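Local coordinates for UDP-N-acetylglucosamine pyrophosphorylase (PDB 3OC9), which probably catalyses the formation of UDP-N-acetylglucosamine and diphosphate from UTP and N-acetyl-alpha-D-glucosamine 1-phosphate, at residues A[228-240]-A[311-323]. Sequence-based numbering, arbitrary orientation. Where two conformers were deposited one is given.
Sequences KEQERIKVVEYTE and FFFDVFPLATKVS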
# COMPACT_ATOMS: atom_id res chain seq x y z
N LYS A 228 -13.09 -4.21 -18.52
CA LYS A 228 -14.30 -3.37 -18.56
C LYS A 228 -15.52 -4.24 -18.92
O LYS A 228 -15.44 -5.05 -19.85
CB LYS A 228 -14.12 -2.24 -19.59
CG LYS A 228 -15.19 -1.15 -19.53
CD LYS A 228 -15.03 -0.10 -20.64
CE LYS A 228 -14.02 0.97 -20.28
NZ LYS A 228 -14.03 2.08 -21.30
N GLU A 229 -16.61 -4.08 -18.16
CA GLU A 229 -17.88 -4.80 -18.40
C GLU A 229 -19.06 -3.83 -18.28
O GLU A 229 -19.27 -3.23 -17.22
CB GLU A 229 -18.03 -5.94 -17.39
CG GLU A 229 -19.24 -6.86 -17.62
CD GLU A 229 -19.23 -8.14 -16.77
OE1 GLU A 229 -18.36 -8.31 -15.89
OE2 GLU A 229 -20.10 -9.01 -16.98
N GLN A 230 -19.82 -3.66 -19.37
CA GLN A 230 -20.93 -2.68 -19.40
C GLN A 230 -20.51 -1.29 -18.86
O GLN A 230 -21.19 -0.68 -18.01
CB GLN A 230 -22.18 -3.23 -18.71
CG GLN A 230 -22.81 -4.44 -19.43
CD GLN A 230 -24.28 -4.68 -19.07
OE1 GLN A 230 -24.59 -5.27 -18.03
NE2 GLN A 230 -25.19 -4.24 -19.96
N GLU A 231 -19.36 -0.82 -19.36
CA GLU A 231 -18.74 0.47 -19.03
C GLU A 231 -18.23 0.61 -17.58
O GLU A 231 -17.83 1.71 -17.20
CB GLU A 231 -19.62 1.67 -19.43
CG GLU A 231 -19.91 1.78 -20.94
CD GLU A 231 -18.64 1.87 -21.80
OE1 GLU A 231 -17.74 2.68 -21.48
OE2 GLU A 231 -18.56 1.12 -22.80
N ARG A 232 -18.22 -0.47 -16.80
CA ARG A 232 -17.68 -0.43 -15.42
C ARG A 232 -16.33 -1.17 -15.30
O ARG A 232 -16.13 -2.15 -16.01
CB ARG A 232 -18.68 -1.02 -14.43
CG ARG A 232 -20.07 -0.35 -14.45
CD ARG A 232 -19.93 1.13 -14.07
NE ARG A 232 -21.20 1.86 -14.19
CZ ARG A 232 -22.01 2.15 -13.18
NH1 ARG A 232 -21.71 1.78 -11.94
NH2 ARG A 232 -23.14 2.82 -13.40
N ILE A 233 -15.45 -0.72 -14.40
CA ILE A 233 -14.12 -1.37 -14.20
C ILE A 233 -14.14 -2.45 -13.11
O ILE A 233 -14.74 -2.24 -12.06
CB ILE A 233 -13.02 -0.29 -13.84
CG1 ILE A 233 -12.90 0.77 -14.94
CG2 ILE A 233 -11.66 -0.95 -13.51
CD1 ILE A 233 -12.39 0.23 -16.31
N LYS A 234 -13.49 -3.60 -13.39
CA LYS A 234 -13.36 -4.74 -12.47
C LYS A 234 -11.93 -5.32 -12.48
O LYS A 234 -11.18 -5.12 -13.45
CB LYS A 234 -14.36 -5.88 -12.82
CG LYS A 234 -15.85 -5.55 -12.58
CD LYS A 234 -16.82 -6.66 -13.12
CE LYS A 234 -18.29 -6.17 -13.09
NZ LYS A 234 -19.32 -7.30 -13.23
N VAL A 235 -11.55 -6.00 -11.38
CA VAL A 235 -10.31 -6.82 -11.34
C VAL A 235 -10.61 -8.30 -11.59
O VAL A 235 -11.55 -8.87 -10.96
CB VAL A 235 -9.54 -6.67 -9.98
CG1 VAL A 235 -8.38 -7.66 -9.86
CG2 VAL A 235 -9.05 -5.23 -9.78
N VAL A 236 -9.83 -8.93 -12.48
CA VAL A 236 -9.79 -10.41 -12.61
C VAL A 236 -8.49 -10.93 -11.96
O VAL A 236 -7.40 -10.56 -12.39
CB VAL A 236 -9.92 -10.86 -14.10
CG1 VAL A 236 -9.70 -12.39 -14.27
CG2 VAL A 236 -11.30 -10.46 -14.67
N GLU A 237 -8.61 -11.75 -10.92
CA GLU A 237 -7.43 -12.31 -10.21
C GLU A 237 -6.65 -13.30 -11.08
O GLU A 237 -7.22 -13.92 -12.00
CB GLU A 237 -7.82 -12.97 -8.88
CG GLU A 237 -8.55 -12.05 -7.88
CD GLU A 237 -8.83 -12.73 -6.54
OE1 GLU A 237 -9.98 -13.16 -6.31
OE2 GLU A 237 -7.89 -12.86 -5.74
N TYR A 238 -5.36 -13.48 -10.77
CA TYR A 238 -4.47 -14.28 -11.62
C TYR A 238 -5.00 -15.70 -11.81
O TYR A 238 -4.90 -16.27 -12.91
CB TYR A 238 -3.05 -14.32 -11.03
CG TYR A 238 -2.13 -15.26 -11.77
CD1 TYR A 238 -1.51 -14.88 -12.95
CD2 TYR A 238 -1.89 -16.55 -11.29
CE1 TYR A 238 -0.67 -15.76 -13.65
CE2 TYR A 238 -1.07 -17.43 -11.96
CZ TYR A 238 -0.45 -17.03 -13.14
OH TYR A 238 0.38 -17.90 -13.81
N THR A 239 -5.56 -16.26 -10.74
CA THR A 239 -6.09 -17.64 -10.77
C THR A 239 -7.28 -17.85 -11.75
O THR A 239 -7.62 -18.99 -12.06
CB THR A 239 -6.43 -18.19 -9.34
OG1 THR A 239 -7.23 -17.25 -8.61
CG2 THR A 239 -5.17 -18.47 -8.54
N GLU A 240 -7.88 -16.76 -12.23
CA GLU A 240 -9.06 -16.81 -13.12
C GLU A 240 -8.82 -16.36 -14.56
O GLU A 240 -9.78 -16.22 -15.34
CB GLU A 240 -10.21 -15.98 -12.53
CG GLU A 240 -11.02 -16.69 -11.45
CD GLU A 240 -10.29 -16.75 -10.12
OE1 GLU A 240 -9.99 -17.87 -9.64
OE2 GLU A 240 -10.01 -15.66 -9.57
N PHE A 311 -13.41 -8.59 -0.30
CA PHE A 311 -12.21 -8.03 -0.99
C PHE A 311 -12.45 -6.55 -1.41
O PHE A 311 -13.49 -6.25 -2.01
CB PHE A 311 -11.87 -8.85 -2.26
CG PHE A 311 -11.34 -10.26 -2.01
CD1 PHE A 311 -10.95 -10.70 -0.74
CD2 PHE A 311 -11.19 -11.13 -3.09
CE1 PHE A 311 -10.44 -12.00 -0.54
CE2 PHE A 311 -10.67 -12.43 -2.90
CZ PHE A 311 -10.30 -12.85 -1.62
N PHE A 312 -11.53 -5.64 -1.11
CA PHE A 312 -11.80 -4.21 -1.34
C PHE A 312 -12.01 -3.89 -2.83
O PHE A 312 -12.83 -3.03 -3.15
CB PHE A 312 -10.73 -3.27 -0.70
CG PHE A 312 -9.44 -3.18 -1.47
CD1 PHE A 312 -9.36 -2.43 -2.66
CD2 PHE A 312 -8.30 -3.84 -1.01
CE1 PHE A 312 -8.16 -2.37 -3.40
CE2 PHE A 312 -7.10 -3.78 -1.74
CZ PHE A 312 -7.03 -3.04 -2.93
N PHE A 313 -11.32 -4.61 -3.71
CA PHE A 313 -11.40 -4.31 -5.16
C PHE A 313 -12.72 -4.69 -5.82
O PHE A 313 -13.03 -4.25 -6.94
CB PHE A 313 -10.15 -4.81 -5.94
CG PHE A 313 -9.79 -6.26 -5.67
CD1 PHE A 313 -8.76 -6.57 -4.78
CD2 PHE A 313 -10.47 -7.30 -6.31
CE1 PHE A 313 -8.42 -7.91 -4.51
CE2 PHE A 313 -10.13 -8.65 -6.06
CZ PHE A 313 -9.10 -8.95 -5.15
N ASP A 314 -13.56 -5.48 -5.12
CA ASP A 314 -14.92 -5.72 -5.62
C ASP A 314 -15.82 -4.47 -5.57
O ASP A 314 -16.94 -4.50 -6.10
CB ASP A 314 -15.61 -6.91 -4.90
CG ASP A 314 -15.03 -8.27 -5.32
OD1 ASP A 314 -14.64 -8.45 -6.51
OD2 ASP A 314 -14.97 -9.19 -4.46
N VAL A 315 -15.33 -3.37 -4.97
CA VAL A 315 -16.04 -2.08 -4.97
C VAL A 315 -15.86 -1.26 -6.27
O VAL A 315 -16.67 -0.38 -6.56
CB VAL A 315 -15.73 -1.21 -3.70
CG1 VAL A 315 -14.51 -0.29 -3.90
CG2 VAL A 315 -16.97 -0.38 -3.31
N PHE A 316 -14.83 -1.60 -7.06
CA PHE A 316 -14.51 -0.82 -8.28
C PHE A 316 -15.69 -0.58 -9.27
O PHE A 316 -15.82 0.54 -9.80
CB PHE A 316 -13.26 -1.37 -9.05
CG PHE A 316 -11.91 -1.23 -8.32
CD1 PHE A 316 -11.76 -0.59 -7.07
CD2 PHE A 316 -10.76 -1.77 -8.93
CE1 PHE A 316 -10.47 -0.50 -6.45
CE2 PHE A 316 -9.46 -1.68 -8.31
CZ PHE A 316 -9.31 -1.04 -7.08
N PRO A 317 -16.56 -1.61 -9.52
CA PRO A 317 -17.65 -1.37 -10.51
C PRO A 317 -18.78 -0.41 -10.04
O PRO A 317 -19.63 -0.00 -10.86
CB PRO A 317 -18.18 -2.78 -10.83
CG PRO A 317 -17.59 -3.71 -9.82
CD PRO A 317 -16.40 -3.04 -9.17
N LEU A 318 -18.77 -0.04 -8.76
CA LEU A 318 -19.71 0.98 -8.24
C LEU A 318 -19.43 2.39 -8.82
O LEU A 318 -20.36 3.21 -8.98
CB LEU A 318 -19.69 1.00 -6.70
CG LEU A 318 -20.61 1.97 -5.92
CD1 LEU A 318 -22.09 1.68 -6.16
CD2 LEU A 318 -20.30 1.92 -4.43
N ALA A 319 -18.17 2.67 -9.12
CA ALA A 319 -17.77 4.00 -9.64
C ALA A 319 -18.13 4.27 -11.12
O ALA A 319 -18.08 3.35 -11.94
CB ALA A 319 -16.26 4.19 -9.44
N THR A 320 -18.47 5.53 -11.46
CA THR A 320 -18.64 5.94 -12.88
C THR A 320 -17.50 6.83 -13.43
O THR A 320 -17.41 7.05 -14.65
CB THR A 320 -20.00 6.69 -13.17
OG1 THR A 320 -20.06 7.91 -12.42
CG2 THR A 320 -21.22 5.82 -12.85
N LYS A 321 -16.65 7.36 -12.54
CA LYS A 321 -15.52 8.21 -12.97
C LYS A 321 -14.22 7.62 -12.41
O LYS A 321 -13.92 7.78 -11.20
CB LYS A 321 -15.70 9.65 -12.50
CG LYS A 321 -16.99 10.32 -13.05
CD LYS A 321 -17.17 11.74 -12.50
CE LYS A 321 -16.28 12.77 -13.19
NZ LYS A 321 -16.17 12.57 -14.66
N VAL A 322 -13.46 6.95 -13.28
CA VAL A 322 -12.22 6.24 -12.84
C VAL A 322 -11.05 6.61 -13.76
O VAL A 322 -11.20 6.56 -15.01
CB VAL A 322 -12.41 4.68 -12.90
CG1 VAL A 322 -11.10 3.92 -12.55
CG2 VAL A 322 -13.58 4.21 -12.00
N SER A 323 -9.91 7.01 -13.19
CA SER A 323 -8.69 7.24 -13.98
C SER A 323 -7.62 6.15 -13.69
O SER A 323 -7.59 5.59 -12.56
CB SER A 323 -8.16 8.67 -13.74
OG SER A 323 -7.85 8.93 -12.38
O HOH W 1 -18.69 4.67 -16.37
O HOH W 2 -16.08 1.39 -12.44
O HOH W 3 -13.54 -5.77 -9.32
O HOH W 4 -12.43 -9.29 -8.12
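The guanidinium of R232 carries T320 CG2 over one face, 3.6 Å above its plane, and meets P317 O at its edge. F311 CB lies over one face of the F313 ring and F313 CB over one face of F316, both offset toward the rim. R232 NH1 donates to P317 O at 2.9 Å, in the guanidinium plane, with an N-H...O angle of 158°. The arginine bends at chi2 (-61°), bringing NH1 to this carbonyl near the C-terminal end of the 3-10 segment 312-318. E237 sets OE1 at the F311 edge, 3.6 Å from CE2, the planes 89° apart, and CD at the F313 edge. V235 places CB 3.8 Å from F313 CD2 and CG2 3.9 Å from F316 CE2; K234 crosses P317 at about a right angle, CG to CG 3.7 Å. F316 also touches strands 209-215 and 263-267, linking the main mixed sheet to the hairpin 225-236, closed by a type I' turn from E229 to R232. Between the segments, waters bridge I233 N to F316 O and A319 O, V235 N to F313 O, and V235 O to D314 OD1. P317 N has no hydrogen for nearby I233 O, so water bridges, apolar packing and one direct hydrogen bond make the joint.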